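Local structure of internalin (Listeria monocytogenes serotype 4b, 4FMZ) at residues N158-T163 with A174-L179. The protein is an internalin, a leucine-rich-repeat protein that probably takes part in adhesion of the bacterium to host cells and their invasion. Sequence-based numbering, arbitrary orientation.
Sequences NYLTVT and ANLTDL
The side-chain amide of N158 turns one face to the 174-179 segment, and the carbonyl oxygen of D178 sits almost squarely above it, D178 O lying 3.8 Å from N158 CG. Over the same face, D178 CB lies 4.0 Å from N158 ND2. The carboxylate beyond is not stacked on the amide; the two planes are turned 48° apart. N158 ND2 gives its hydrogen bond to the carbonyl of G156, just before the strand, and against D178 it has van der Waals contact alone.

A second flat group lies one step along: the N158-Y159 peptide. Methyl CD2 of L179 stands over its face, 3.7 Å from N158 C, and also reaches the flank of the next residue, 3.8 Å from L160 CB. The L179 backbone starts its side chain away from the strand, but with CG set beside its own N (chi1 -83°) and CD2 swung back, the end of the chain returns to it. L160, by contrast, points straight inward. Its CG is anti to the backbone N (chi1 180°), and CD2 comes within 4.1 Å of CD1 of L176, the two side chains crossing at about a right angle.

L176 and L179 are brought onto the same interior by a type I turn, closed by the bond from L179 N to L176 O. On either side L160 touches L137 and L182 of the adjacent parallel strands. Inward leucines from strand 159-161 and the returning loop, meeting in one coil, form the hydrophobic core typical of a leucine-rich-repeat solenoid.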
ATOM      1  N   ASN A 158      -4.169   1.700 -11.247  1.00 25.27           N
ATOM      2  CA  ASN A 158      -4.930   2.488 -10.268  1.00 25.15           C
ATOM      3  C   ASN A 158      -4.418   2.311  -8.843  1.00 28.38           C
ATOM      4  O   ASN A 158      -4.627   3.198  -8.011  1.00 27.50           O
ATOM      5  CB  ASN A 158      -6.413   2.106 -10.309  1.00 26.66           C
ATOM      6  CG  ASN A 158      -7.206   2.747 -11.422  1.00 45.08           C
ATOM      7  OD1 ASN A 158      -8.291   3.299 -11.198  1.00 36.30           O
ATOM      8  ND2 ASN A 158      -6.720   2.646 -12.653  1.00 34.60           N
ATOM      9  N   TYR A 159      -3.795   1.157  -8.537  1.00 24.41           N
ATOM     10  CA  TYR A 159      -3.297   0.858  -7.189  1.00 23.81           C
ATOM     11  C   TYR A 159      -1.885   0.304  -7.251  1.00 28.08           C
ATOM     12  O   TYR A 159      -1.630  -0.626  -8.012  1.00 27.42           O
ATOM     13  CB  TYR A 159      -4.233  -0.131  -6.473  1.00 23.12           C
ATOM     14  CG  TYR A 159      -5.640   0.395  -6.311  1.00 25.18           C
ATOM     15  CD1 TYR A 159      -6.599   0.191  -7.296  1.00 28.63           C
ATOM     16  CD2 TYR A 159      -6.019   1.087  -5.164  1.00 26.05           C
ATOM     17  CE1 TYR A 159      -7.887   0.709  -7.172  1.00 31.01           C
ATOM     18  CE2 TYR A 159      -7.312   1.584  -5.013  1.00 26.97           C
ATOM     19  CZ  TYR A 159      -8.241   1.388  -6.017  1.00 33.65           C
ATOM     20  OH  TYR A 159      -9.507   1.885  -5.865  1.00 36.07           O
ATOM     21  N   LEU A 160      -0.960   0.898  -6.473  1.00 23.19           N
ATOM     22  CA  LEU A 160       0.431   0.451  -6.429  1.00 21.84           C
ATOM     23  C   LEU A 160       1.018   0.502  -5.020  1.00 24.64           C
ATOM     24  O   LEU A 160       0.948   1.541  -4.365  1.00 22.93           O
ATOM     25  CB  LEU A 160       1.314   1.284  -7.368  1.00 21.59           C
ATOM     26  CG  LEU A 160       2.821   0.931  -7.420  1.00 25.26           C
ATOM     27  CD1 LEU A 160       3.058  -0.529  -7.895  1.00 24.35           C
ATOM     28  CD2 LEU A 160       3.580   1.930  -8.284  1.00 27.85           C
ATOM     29  N   THR A 161       1.665  -0.608  -4.603  1.00 21.17           N
ATOM     30  CA  THR A 161       2.386  -0.709  -3.329  1.00 20.47           C
ATOM     31  C   THR A 161       3.814  -1.182  -3.594  1.00 24.89           C
ATOM     32  O   THR A 161       4.009  -2.263  -4.151  1.00 24.65           O
ATOM     33  CB  THR A 161       1.672  -1.661  -2.355  1.00 22.72           C
ATOM     34  OG1 THR A 161       0.333  -1.215  -2.161  1.00 25.01           O
ATOM     35  CG2 THR A 161       2.401  -1.786  -0.998  1.00 18.32           C
ATOM     36  N   VAL A 162       4.801  -0.372  -3.199  1.00 20.99           N
ATOM     37  CA  VAL A 162       6.229  -0.711  -3.269  1.00 21.19           C
ATOM     38  C   VAL A 162       6.784  -0.282  -1.914  1.00 24.00           C
ATOM     39  O   VAL A 162       6.852   0.913  -1.646  1.00 23.23           O
ATOM     40  CB  VAL A 162       7.015  -0.101  -4.467  1.00 26.31           C
ATOM     41  CG1 VAL A 162       8.471  -0.572  -4.450  1.00 26.52           C
ATOM     42  CG2 VAL A 162       6.363  -0.430  -5.812  1.00 26.51           C
ATOM     43  N   THR A 163       7.077  -1.233  -1.027  1.00 20.82           N
ATOM     44  CA  THR A 163       7.538  -0.891   0.325  1.00 20.74           C
ATOM     45  C   THR A 163       8.743  -1.690   0.779  1.00 26.04           C
ATOM     46  O   THR A 163       9.005  -2.768   0.243  1.00 25.76           O
ATOM     47  CB  THR A 163       6.405  -1.125   1.359  1.00 25.16           C
ATOM     48  OG1 THR A 163       6.058  -2.511   1.359  1.00 25.69           O
ATOM     49  CG2 THR A 163       5.160  -0.257   1.109  1.00 22.92           C
ATOM     50  N   ALA A 174       6.035   8.169 -12.374  1.00 26.69           N
ATOM     51  CA  ALA A 174       5.487   9.403 -12.956  1.00 26.83           C
ATOM     52  C   ALA A 174       4.555   9.111 -14.149  1.00 30.42           C
ATOM     53  O   ALA A 174       3.598   9.856 -14.370  1.00 29.17           O
ATOM     54  CB  ALA A 174       6.608  10.333 -13.394  1.00 28.23           C
ATOM     55  N   ASN A 175       4.809   8.005 -14.882  1.00 28.13           N
ATOM     56  CA  ASN A 175       4.017   7.609 -16.053  1.00 29.10           C
ATOM     57  C   ASN A 175       2.641   7.055 -15.709  1.00 31.27           C
ATOM     58  O   ASN A 175       1.768   6.961 -16.581  1.00 31.40           O
ATOM     59  CB  ASN A 175       4.770   6.538 -16.852  1.00 32.58           C
ATOM     60  CG  ASN A 175       5.963   7.016 -17.625  1.00 47.58           C
ATOM     61  OD1 ASN A 175       6.396   8.166 -17.529  1.00 31.33           O
ATOM     62  ND2 ASN A 175       6.498   6.135 -18.452  1.00 46.62           N
ATOM     63  N   LEU A 176       2.455   6.654 -14.462  1.00 27.79           N
ATOM     64  CA  LEU A 176       1.234   5.981 -14.028  1.00 26.70           C
ATOM     65  C   LEU A 176       0.222   7.005 -13.516  1.00 29.56           C
ATOM     66  O   LEU A 176      -0.178   6.965 -12.354  1.00 28.17           O
ATOM     67  CB  LEU A 176       1.607   4.916 -12.957  1.00 26.09           C
ATOM     68  CG  LEU A 176       2.918   4.124 -13.236  1.00 31.63           C
ATOM     69  CD1 LEU A 176       3.198   3.094 -12.161  1.00 31.37           C
ATOM     70  CD2 LEU A 176       2.909   3.460 -14.632  1.00 35.52           C
ATOM     71  N   THR A 177      -0.267   7.868 -14.426  1.00 29.08           N
ATOM     72  CA  THR A 177      -1.133   9.006 -14.082  1.00 29.08           C
ATOM     73  C   THR A 177      -2.567   8.624 -13.728  1.00 31.55           C
ATOM     74  O   THR A 177      -3.284   9.503 -13.240  1.00 30.53           O
ATOM     75  CB  THR A 177      -1.101  10.077 -15.176  1.00 34.53           C
ATOM     76  OG1 THR A 177      -1.661   9.551 -16.380  1.00 35.15           O
ATOM     77  CG2 THR A 177       0.300  10.608 -15.410  1.00 36.99           C
ATOM     78  N   ASP A 178      -2.974   7.345 -13.900  1.00 28.79           N
ATOM     79  CA  ASP A 178      -4.302   6.899 -13.464  1.00 28.60           C
ATOM     80  C   ASP A 178      -4.275   6.467 -11.991  1.00 30.53           C
ATOM     81  O   ASP A 178      -5.325   6.085 -11.456  1.00 30.05           O
ATOM     82  CB  ASP A 178      -4.837   5.755 -14.331  1.00 31.22           C
ATOM     83  CG  ASP A 178      -5.554   6.205 -15.588  1.00 50.35           C
ATOM     84  OD1 ASP A 178      -6.061   7.354 -15.611  1.00 52.54           O
ATOM     85  OD2 ASP A 178      -5.656   5.392 -16.530  1.00 59.31           O
ATOM     86  N   LEU A 179      -3.091   6.517 -11.335  1.00 25.38           N
ATOM     87  CA  LEU A 179      -2.959   6.094  -9.939  1.00 23.90           C
ATOM     88  C   LEU A 179      -3.909   6.856  -9.046  1.00 27.14           C
ATOM     89  O   LEU A 179      -3.991   8.083  -9.107  1.00 26.83           O
ATOM     90  CB  LEU A 179      -1.526   6.211  -9.409  1.00 23.36           C
ATOM     91  CG  LEU A 179      -0.573   5.048  -9.733  1.00 27.95           C
ATOM     92  CD1 LEU A 179       0.833   5.390  -9.263  1.00 27.92           C
ATOM     93  CD2 LEU A 179      -1.016   3.744  -9.073  1.00 29.34           C
TER